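PDB 2CB4: mosquitocidal toxin from Bacillus sphaericus, which probably transfers ADP-ribose from NAD+ to target proteins, as the catalytic domain of a toxin that kills mosquitoes. Local coordinates for residues E107-L112 against P120-S125; A27-L32 against F94-T99; G161-A166 against D179-P184. The protein carries 1 engineered substitution. One frame throughout, in Å; residues are numbered along the deposited sequence.

Contact 1 (E107-L112 against P120-S125); sequences EDTHLL and PSIFVS
E107 meets P120 through main-chain oxygens, with a water between the two carbonyls. The water donates to E107 O at 2.6 Å and, weakly, to P120 O, so one molecule serves two acceptors. The E107 carboxylate is engaged elsewhere, with N113, and W31 of a second subunit packs on this residue. The direct polar link comes at D108, whose O accepts from I122 N at 3.1 Å, with an N-H...O angle of 162° and the donor in the carbonyl plane. Carbon closes in on the same oxygen: S121 CB lies 3.2 Å from D108 O, and I122 CG1 approaches it as well. The CB of T109 points away from 120-125 and the side chain touches L39 and L42 of helix 36-44, yet T109 CG2 lies 3.9 Å from I122 CD1. The carbonyl of T109 places O in the plane of the F123 ring at its edge, 3.4 Å from CZ. H110, the N-cap of the next helix, is the centre of an inverse gamma turn; just after it L111 lies over this ring. There L111 CD1 sits 3.9 Å from the F123 centroid and 4° off the normal, a CH-pi contact. The opposite face is covered by I122 CG1, which chi1 of 60° sets between its own backbone N and carbonyl carbon. F123 is thus clamped between two aliphatic groups, and its backbone is held too, because F123 N donates to S121 OG in an ST turn. The whole is a helix start packed on a strand start: helix 111-117 opens against strand 123-131 of the ADP-ribosyltransferase fold. On that strand S125 lies beside the engineered Q180, consistent with the serine-bearing strand adjoining the catalytic glutamate in arginine-specific relatives.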
loop_
_atom_site.group_PDB
_atom_site.type_symbol
_atom_site.label_atom_id
_atom_site.label_comp_id
_atom_site.label_asym_id
_atom_site.label_seq_id
_atom_site.Cartn_x
_atom_site.Cartn_y
_atom_site.Cartn_z
ATOM N N GLU A 107 -7.163 29.071 1.575
ATOM C CA GLU A 107 -8.597 29.317 1.519
ATOM C C GLU A 107 -9.360 28.906 2.791
ATOM O O GLU A 107 -10.484 29.358 3.003
ATOM C CB GLU A 107 -9.213 28.614 0.301
ATOM C CG GLU A 107 -8.777 29.189 -1.047
ATOM C CD GLU A 107 -9.114 30.662 -1.203
ATOM O OE1 GLU A 107 -10.327 30.967 -1.284
ATOM O OE2 GLU A 107 -8.172 31.497 -1.256
ATOM N N ASP A 108 -8.758 28.042 3.610
ATOM C CA ASP A 108 -9.379 27.537 4.840
ATOM C C ASP A 108 -10.029 28.601 5.700
ATOM O O ASP A 108 -11.094 28.378 6.272
ATOM C CB ASP A 108 -8.370 26.765 5.694
ATOM C CG ASP A 108 -7.770 25.562 4.978
ATOM O OD1 ASP A 108 -8.102 25.334 3.789
ATOM O OD2 ASP A 108 -6.948 24.845 5.602
ATOM N N THR A 109 -9.355 29.741 5.818
ATOM C CA THR A 109 -9.825 30.854 6.655
ATOM C C THR A 109 -10.309 32.035 5.858
ATOM O O THR A 109 -10.649 33.056 6.419
ATOM C CB THR A 109 -8.729 31.340 7.648
ATOM O OG1 THR A 109 -7.519 31.627 6.930
ATOM C CG2 THR A 109 -8.440 30.256 8.668
ATOM N N HIS A 110 -10.358 31.885 4.541
ATOM C CA HIS A 110 -10.812 32.958 3.686
ATOM C C HIS A 110 -12.318 33.175 3.752
ATOM O O HIS A 110 -13.093 32.656 2.945
ATOM C CB HIS A 110 -10.309 32.786 2.254
ATOM C CG HIS A 110 -10.384 34.041 1.453
ATOM N ND1 HIS A 110 -9.465 34.363 0.469
ATOM C CD2 HIS A 110 -11.261 35.084 1.502
ATOM C CE1 HIS A 110 -9.786 35.535 -0.065
ATOM N NE2 HIS A 110 -10.867 35.995 0.550
ATOM N N LEU A 111 -12.722 33.986 4.723
ATOM C CA LEU A 111 -14.120 34.289 4.973
ATOM C C LEU A 111 -14.957 34.816 3.824
ATOM O O LEU A 111 -16.080 34.360 3.617
ATOM C CB LEU A 111 -14.274 35.163 6.223
ATOM C CG LEU A 111 -15.719 35.450 6.665
ATOM C CD1 LEU A 111 -16.462 34.148 6.948
ATOM C CD2 LEU A 111 -15.715 36.346 7.889
ATOM N N LEU A 112 -14.446 35.803 3.097
ATOM C CA LEU A 112 -15.205 36.381 1.975
ATOM C C LEU A 112 -15.389 35.399 0.827
ATOM O O LEU A 112 -16.447 35.368 0.217
ATOM C CB LEU A 112 -14.566 37.687 1.476
ATOM C CG LEU A 112 -14.975 38.931 2.284
ATOM C CD1 LEU A 112 -14.115 40.123 1.876
ATOM C CD2 LEU A 112 -16.471 39.252 2.156
ATOM N N PRO A 120 -14.515 25.167 0.419
ATOM C CA PRO A 120 -14.308 24.462 1.702
ATOM C C PRO A 120 -13.527 25.315 2.683
ATOM O O PRO A 120 -12.510 25.926 2.327
ATOM C CB PRO A 120 -13.471 23.232 1.318
ATOM C CG PRO A 120 -13.634 23.106 -0.155
ATOM C CD PRO A 120 -13.921 24.448 -0.721
ATOM N N SER A 121 -13.983 25.332 3.932
ATOM C CA SER A 121 -13.316 26.140 4.930
ATOM C C SER A 121 -13.603 25.602 6.309
ATOM O O SER A 121 -14.265 24.577 6.458
ATOM C CB SER A 121 -13.833 27.577 4.821
ATOM O OG SER A 121 -15.169 27.668 5.269
ATOM N N ILE A 122 -13.098 26.306 7.316
ATOM C CA ILE A 122 -13.305 25.961 8.718
ATOM C C ILE A 122 -14.613 26.575 9.253
ATOM O O ILE A 122 -14.940 26.419 10.430
ATOM C CB ILE A 122 -12.138 26.489 9.596
ATOM C CG1 ILE A 122 -12.020 28.022 9.507
ATOM C CG2 ILE A 122 -10.817 25.805 9.245
ATOM C CD1 ILE A 122 -11.351 28.666 10.759
ATOM N N PHE A 123 -15.352 27.280 8.398
ATOM C CA PHE A 123 -16.598 27.926 8.817
ATOM C C PHE A 123 -17.862 27.083 8.637
ATOM O O PHE A 123 -18.031 26.354 7.649
ATOM C CB PHE A 123 -16.820 29.262 8.049
ATOM C CG PHE A 123 -15.625 30.182 8.059
ATOM C CD1 PHE A 123 -15.269 30.877 9.215
ATOM C CD2 PHE A 123 -14.842 30.350 6.905
ATOM C CE1 PHE A 123 -14.129 31.695 9.220
ATOM C CE2 PHE A 123 -13.717 31.163 6.908
ATOM C CZ PHE A 123 -13.359 31.837 8.068
ATOM N N VAL A 124 -18.803 27.258 9.572
ATOM C CA VAL A 124 -20.091 26.586 9.475
ATOM C C VAL A 124 -21.157 27.667 9.525
ATOM O O VAL A 124 -21.120 28.517 10.342
ATOM C CB VAL A 124 -20.290 25.522 10.632
ATOM C CG1 VAL A 124 -21.752 25.083 10.742
ATOM C CG2 VAL A 124 -19.397 24.360 10.403
ATOM N N SER A 125 -22.096 27.668 8.621
ATOM C CA SER A 125 -23.103 28.716 8.682
ATOM C C SER A 125 -24.359 28.348 9.428
ATOM O O SER A 125 -24.737 27.198 9.514
ATOM C CB SER A 125 -23.527 29.119 7.252
ATOM O OG SER A 125 -22.502 29.913 6.701
HETATM O O HOH W 1 -12.849 29.176 1.830
#

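Contact 2 (A27-L32 against F94-T99); sequences ASLTWL and FIPRVT
L29 reaches into the bend of 94-99 and touches it with both methyl branches. L29 CD1 meets the CG corner of the P96 ring, 3.9 Å from P96 CG. The same L29 methyl lies 3.5 Å from V98 O, so a carbonyl oxygen helps to line its seat. The other branch, L29 CD2, packs on T99, 4.0 Å from T99 CA, with the two side chains at about a right angle. Just before it in sequence, S28 extends its hydroxyl along I95, where S28 OG comes within 3.4 Å of I95 CG1. Two residues after L29, the indole of W31 presents its benzo edge to the T99 carbonyl, W31 CZ2 being 3.5 Å from T99 O and the oxygen near the ring plane.

The next shell explains these positions. With CG between the backbone N and the carbonyl carbon (chi1 44°), the W31 ring folds back over its own segment, and L29 CB stands 3.7 Å above the indole plane, towards the rim. L29 is itself the centre of an inverse gamma turn, and its carbonyl accepts from L32 N. Backbone bonds from S28 and L29 to G185 tie the segment to the chain just beyond strand 180-184. In the partner segment V98 is bonded to S121, and F94 packs its ring edge-to-face with Y154. W31 also packs on E107 of a third subunit, which places the tryptophan at a boundary between chains.

With no direct hydrogen bond between the two segments, the contact rests on methyl, ring and carbonyl packing. The fit is therefore probably mainly one of shape: a leucine held in the curve of a loop, while the polar ties lie within a segment or run to other parts of the fold, such as G185 and S121.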
loop_
_atom_site.group_PDB
_atom_site.type_symbol
_atom_site.label_atom_id
_atom_site.label_comp_id
_atom_site.label_asym_id
_atom_site.label_seq_id
_atom_site.Cartn_x
_atom_site.Cartn_y
_atom_site.Cartn_z
ATOM N N ALA A 27 -16.920 26.144 19.007
ATOM C CA ALA A 27 -16.070 25.327 18.156
ATOM C C ALA A 27 -16.010 23.835 18.376
ATOM O O ALA A 27 -15.765 23.334 19.496
ATOM C CB ALA A 27 -14.658 25.899 18.038
ATOM N N SER A 28 -16.166 23.151 17.257
ATOM C CA SER A 28 -16.053 21.710 17.151
ATOM C C SER A 28 -14.531 21.432 17.006
ATOM O O SER A 28 -14.009 20.512 17.620
ATOM C CB SER A 28 -16.785 21.229 15.899
ATOM O OG SER A 28 -16.923 19.854 16.014
ATOM N N LEU A 29 -13.826 22.258 16.213
ATOM C CA LEU A 29 -12.358 22.162 16.064
ATOM C C LEU A 29 -11.833 22.912 17.297
ATOM O O LEU A 29 -11.518 24.097 17.232
ATOM C CB LEU A 29 -11.908 22.892 14.782
ATOM C CG LEU A 29 -12.541 22.416 13.462
ATOM C CD1 LEU A 29 -11.862 23.072 12.251
ATOM C CD2 LEU A 29 -12.466 20.880 13.381
ATOM N N THR A 30 -11.840 22.229 18.435
ATOM C CA THR A 30 -11.478 22.812 19.732
ATOM C C THR A 30 -10.096 23.455 19.840
ATOM O O THR A 30 -9.885 24.350 20.649
ATOM C CB THR A 30 -11.675 21.797 20.868
ATOM O OG1 THR A 30 -10.886 20.634 20.589
ATOM C CG2 THR A 30 -13.151 21.397 20.982
ATOM N N TRP A 31 -9.167 22.999 19.022
ATOM C CA TRP A 31 -7.832 23.561 19.033
ATOM C C TRP A 31 -7.813 25.025 18.591
ATOM O O TRP A 31 -6.855 25.739 18.866
ATOM C CB TRP A 31 -6.879 22.718 18.187
ATOM C CG TRP A 31 -7.446 22.287 16.872
ATOM C CD1 TRP A 31 -8.104 21.107 16.596
ATOM C CD2 TRP A 31 -7.385 23.012 15.633
ATOM N NE1 TRP A 31 -8.449 21.072 15.264
ATOM C CE2 TRP A 31 -8.035 22.228 14.654
ATOM C CE3 TRP A 31 -6.862 24.260 15.265
ATOM C CZ2 TRP A 31 -8.156 22.630 13.340
ATOM C CZ3 TRP A 31 -7.000 24.673 13.950
ATOM C CH2 TRP A 31 -7.647 23.862 13.005
ATOM N N LEU A 32 -8.871 25.474 17.925
ATOM C CA LEU A 32 -8.957 26.867 17.478
ATOM C C LEU A 32 -9.213 27.798 18.655
ATOM O O LEU A 32 -8.825 28.958 18.623
ATOM C CB LEU A 32 -10.148 27.032 16.538
ATOM C CG LEU A 32 -9.976 26.725 15.061
ATOM C CD1 LEU A 32 -11.229 27.198 14.364
ATOM C CD2 LEU A 32 -8.736 27.437 14.519
ATOM N N PHE A 94 -21.853 20.153 14.290
ATOM C CA PHE A 94 -21.559 20.607 12.936
ATOM C C PHE A 94 -20.066 20.831 12.817
ATOM O O PHE A 94 -19.534 21.825 13.311
ATOM C CB PHE A 94 -22.324 21.875 12.614
ATOM C CG PHE A 94 -23.807 21.659 12.519
ATOM C CD1 PHE A 94 -24.342 20.858 11.497
ATOM C CD2 PHE A 94 -24.674 22.226 13.460
ATOM C CE1 PHE A 94 -25.726 20.657 11.405
ATOM C CE2 PHE A 94 -26.052 22.014 13.380
ATOM C CZ PHE A 94 -26.580 21.229 12.342
ATOM N N ILE A 95 -19.398 19.870 12.190
ATOM C CA ILE A 95 -17.957 19.907 11.965
ATOM C C ILE A 95 -17.765 20.527 10.581
ATOM O O ILE A 95 -18.523 20.234 9.656
ATOM C CB ILE A 95 -17.365 18.464 12.031
ATOM C CG1 ILE A 95 -17.646 17.845 13.422
ATOM C CG2 ILE A 95 -15.852 18.456 11.717
ATOM C CD1 ILE A 95 -17.245 16.341 13.501
ATOM N N PRO A 96 -16.802 21.438 10.452
ATOM C CA PRO A 96 -16.591 22.122 9.168
ATOM C C PRO A 96 -16.032 21.205 8.073
ATOM O O PRO A 96 -15.480 20.142 8.360
ATOM C CB PRO A 96 -15.557 23.219 9.514
ATOM C CG PRO A 96 -15.493 23.275 10.965
ATOM C CD PRO A 96 -15.913 21.960 11.506
ATOM N N ARG A 97 -16.154 21.637 6.818
ATOM C CA ARG A 97 -15.614 20.863 5.706
ATOM C C ARG A 97 -14.097 20.695 5.780
ATOM O O ARG A 97 -13.586 19.673 5.352
ATOM C CB ARG A 97 -16.058 21.429 4.371
ATOM C CG ARG A 97 -17.547 21.250 4.185
ATOM C CD ARG A 97 -18.053 22.086 3.035
ATOM N NE ARG A 97 -17.585 21.555 1.772
ATOM C CZ ARG A 97 -17.517 22.256 0.647
ATOM N NH1 ARG A 97 -17.900 23.536 0.600
ATOM N NH2 ARG A 97 -17.081 21.674 -0.443
ATOM N N VAL A 98 -13.386 21.678 6.343
ATOM C CA VAL A 98 -11.933 21.589 6.538
ATOM C C VAL A 98 -11.709 21.398 8.055
ATOM O O VAL A 98 -12.196 22.173 8.872
ATOM C CB VAL A 98 -11.205 22.853 6.029
ATOM C CG1 VAL A 98 -9.730 22.831 6.427
ATOM C CG2 VAL A 98 -11.353 22.982 4.525
ATOM N N THR A 99 -11.014 20.327 8.424
ATOM C CA THR A 99 -10.784 19.991 9.830
ATOM C C THR A 99 -9.306 19.954 10.278
ATOM O O THR A 99 -9.007 19.781 11.459
ATOM C CB THR A 99 -11.446 18.610 10.172
ATOM O OG1 THR A 99 -10.846 17.582 9.374
ATOM C CG2 THR A 99 -12.967 18.636 9.884
#

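Contact 3 (G161-A166 against D179-P184); sequences GIDINA and DQITFP. Engineered in segment 179-184: Q180 (natural residue Glu).
I164 lies across strand 180-184 and meets it with successive atoms. I164 CB is 3.5 Å from Q180 O; I164 CG1 touches that oxygen too and lies 3.4 Å from T182 OG1; I164 CD1 ends beside the same hydroxyl and is 4.1 Å from T182 CB. Two successive torsions near -60° (chi1 -61°, chi2 -58°) curl the chain so that its tip stays on the threonine. T182 OG1 itself donates weakly to OE1 of the engineered Q180, which also lies close to S125, probably bonded. Position 180 is a glutamate in nature, two residues after E178, consistent with the E-x-E motif of arginine-specific ADP-ribosyltransferases.

Behind this side chain the backbones form a short antiparallel pair. I162 and T182 are the hydrogen-bonded pair, I162 N reaching T182 O at 2.8 Å and T182 N answering to I162 O. A weak bond from I164 N to Q180 O follows. The ladder then gives way to a short, weakly bonded helix with D163 at its N-cap, its OD1 accepting from A166 N, and two waters bridge N165 to the backbone of Q180. At the other end G161 CA settles over the F183 ring, 4.0 Å from the centroid, and within 3.9 Å of I181 CG2.

Strand 162-163 thus extends the mixed sheet beside 180-184, which has strand 123-131 as its other neighbour. Helix 111-117 packs on one face, where L115 touches I164, Q180 and T182; I181 and F183 instead reach L78 of strand 78-82.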
loop_
_atom_site.group_PDB
_atom_site.type_symbol
_atom_site.label_atom_id
_atom_site.label_comp_id
_atom_site.label_asym_id
_atom_site.label_seq_id
_atom_site.Cartn_x
_atom_site.Cartn_y
_atom_site.Cartn_z
ATOM N N GLY A 161 -20.084 33.443 17.374
ATOM C CA GLY A 161 -20.455 33.529 15.983
ATOM C C GLY A 161 -20.173 34.949 15.460
ATOM O O GLY A 161 -20.276 35.919 16.202
ATOM N N ILE A 162 -19.828 35.044 14.176
ATOM C CA ILE A 162 -19.584 36.315 13.496
ATOM C C ILE A 162 -20.888 36.759 12.871
ATOM O O ILE A 162 -21.515 36.003 12.134
ATOM C CB ILE A 162 -18.586 36.132 12.357
ATOM C CG1 ILE A 162 -17.300 35.495 12.874
ATOM C CG2 ILE A 162 -18.345 37.424 11.634
ATOM C CD1 ILE A 162 -16.398 35.008 11.710
ATOM N N ASP A 163 -21.313 37.979 13.181
ATOM C CA ASP A 163 -22.545 38.555 12.616
ATOM C C ASP A 163 -22.155 39.126 11.249
ATOM O O ASP A 163 -21.600 40.223 11.142
ATOM C CB ASP A 163 -23.052 39.672 13.518
ATOM C CG ASP A 163 -24.373 40.244 13.047
ATOM O OD1 ASP A 163 -24.600 40.318 11.819
ATOM O OD2 ASP A 163 -25.198 40.604 13.910
ATOM N N ILE A 164 -22.402 38.355 10.199
ATOM C CA ILE A 164 -22.000 38.718 8.843
ATOM C C ILE A 164 -22.535 40.054 8.324
ATOM O O ILE A 164 -21.793 40.879 7.805
ATOM C CB ILE A 164 -22.299 37.545 7.835
ATOM C CG1 ILE A 164 -21.512 36.279 8.230
ATOM C CG2 ILE A 164 -22.048 37.981 6.371
ATOM C CD1 ILE A 164 -19.998 36.468 8.293
ATOM N N ASN A 165 -23.831 40.253 8.440
ATOM C CA ASN A 165 -24.419 41.476 7.951
ATOM C C ASN A 165 -23.889 42.743 8.661
ATOM O O ASN A 165 -23.832 43.802 8.057
ATOM C CB ASN A 165 -25.953 41.388 7.961
ATOM C CG ASN A 165 -26.497 40.501 6.842
ATOM O OD1 ASN A 165 -25.748 39.964 6.037
ATOM N ND2 ASN A 165 -27.812 40.372 6.769
ATOM N N ALA A 166 -23.472 42.611 9.923
ATOM C CA ALA A 166 -22.927 43.722 10.702
ATOM C C ALA A 166 -21.418 43.864 10.497
ATOM O O ALA A 166 -20.821 44.807 10.994
ATOM C CB ALA A 166 -23.230 43.529 12.194
ATOM N N ASP A 179 -28.999 36.435 6.083
ATOM C CA ASP A 179 -28.870 36.823 7.488
ATOM C C ASP A 179 -28.097 35.782 8.270
ATOM O O ASP A 179 -28.660 35.188 9.188
ATOM C CB ASP A 179 -30.236 36.957 8.146
ATOM C CG ASP A 179 -31.140 37.932 7.435
ATOM O OD1 ASP A 179 -30.651 39.017 7.013
ATOM O OD2 ASP A 179 -32.350 37.618 7.310
ATOM N N GLN A 180 -26.828 35.575 7.923
ATOM C CA GLN A 180 -26.020 34.531 8.543
ATOM C C GLN A 180 -25.248 34.879 9.731
ATOM O O GLN A 180 -24.667 35.979 9.804
ATOM C CB GLN A 180 -24.908 34.172 7.596
ATOM C CG GLN A 180 -25.110 33.075 6.676
ATOM C CD GLN A 180 -23.769 32.660 6.050
ATOM O OE1 GLN A 180 -22.777 32.296 6.746
ATOM N NE2 GLN A 180 -23.693 32.736 4.737
ATOM N N ILE A 181 -25.059 33.870 10.580
ATOM C CA ILE A 181 -24.182 33.973 11.714
ATOM C C ILE A 181 -23.215 32.809 11.452
ATOM O O ILE A 181 -23.657 31.683 11.329
ATOM C CB ILE A 181 -24.938 33.814 13.030
ATOM C CG1 ILE A 181 -26.198 34.681 13.044
ATOM C CG2 ILE A 181 -23.938 33.907 14.187
ATOM C CD1 ILE A 181 -25.902 36.334 12.857
ATOM N N THR A 182 -21.932 33.106 11.250
ATOM C CA THR A 182 -20.918 32.106 10.909
ATOM C C THR A 182 -20.093 31.677 12.116
ATOM O O THR A 182 -19.772 32.529 12.976
ATOM C CB THR A 182 -19.959 32.673 9.832
ATOM O OG1 THR A 182 -20.710 33.031 8.671
ATOM C CG2 THR A 182 -18.876 31.685 9.454
ATOM N N PHE A 183 -19.758 30.364 12.169
ATOM C CA PHE A 183 -18.992 29.793 13.267
ATOM C C PHE A 183 -17.692 29.191 12.813
ATOM O O PHE A 183 -17.668 28.108 12.249
ATOM C CB PHE A 183 -19.823 28.762 14.033
ATOM C CG PHE A 183 -20.997 29.358 14.761
ATOM C CD1 PHE A 183 -20.942 29.601 16.141
ATOM C CD2 PHE A 183 -22.143 29.707 14.068
ATOM C CE1 PHE A 183 -22.016 30.177 16.801
ATOM C CE2 PHE A 183 -23.236 30.280 14.726
ATOM C CZ PHE A 183 -23.169 30.531 16.094
ATOM N N PRO A 184 -16.588 29.891 13.081
ATOM C CA PRO A 184 -15.271 29.369 12.706
ATOM C C PRO A 184 -15.027 28.175 13.636
ATOM O O PRO A 184 -15.149 28.302 14.865
ATOM C CB PRO A 184 -14.309 30.552 13.037
ATOM C CG PRO A 184 -15.176 31.763 13.127
ATOM C CD PRO A 184 -16.492 31.247 13.687
HETATM O O HOH W 2 -26.127 38.548 9.424
HETATM O O HOH W 3 -25.958 37.246 5.660
#

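How the contacts relate
Contacts 1 and 3 are buried and share one sheet, since strands 123-131 and 180-184 are neighbours in it; V124 O is 2.9 Å from F183 N, and F123 packs on T182 and P184. Contact 2 lies nearer the surface, partly buried between loops, and joins contact 1 where S121 O meets V98 N and P96 CG packs against I122 O. With contact 3 it has only light packing, around P184. The chemistry follows the place: a backbone ladder in the sheet at 161-166/179-184, one hydrogen bond plus a clamped ring where helix and strand begin, and side-chain packing, partly against carbonyl oxygens, between loops. Contacts 1 and 2 also border other subunits; contact 3 touches none.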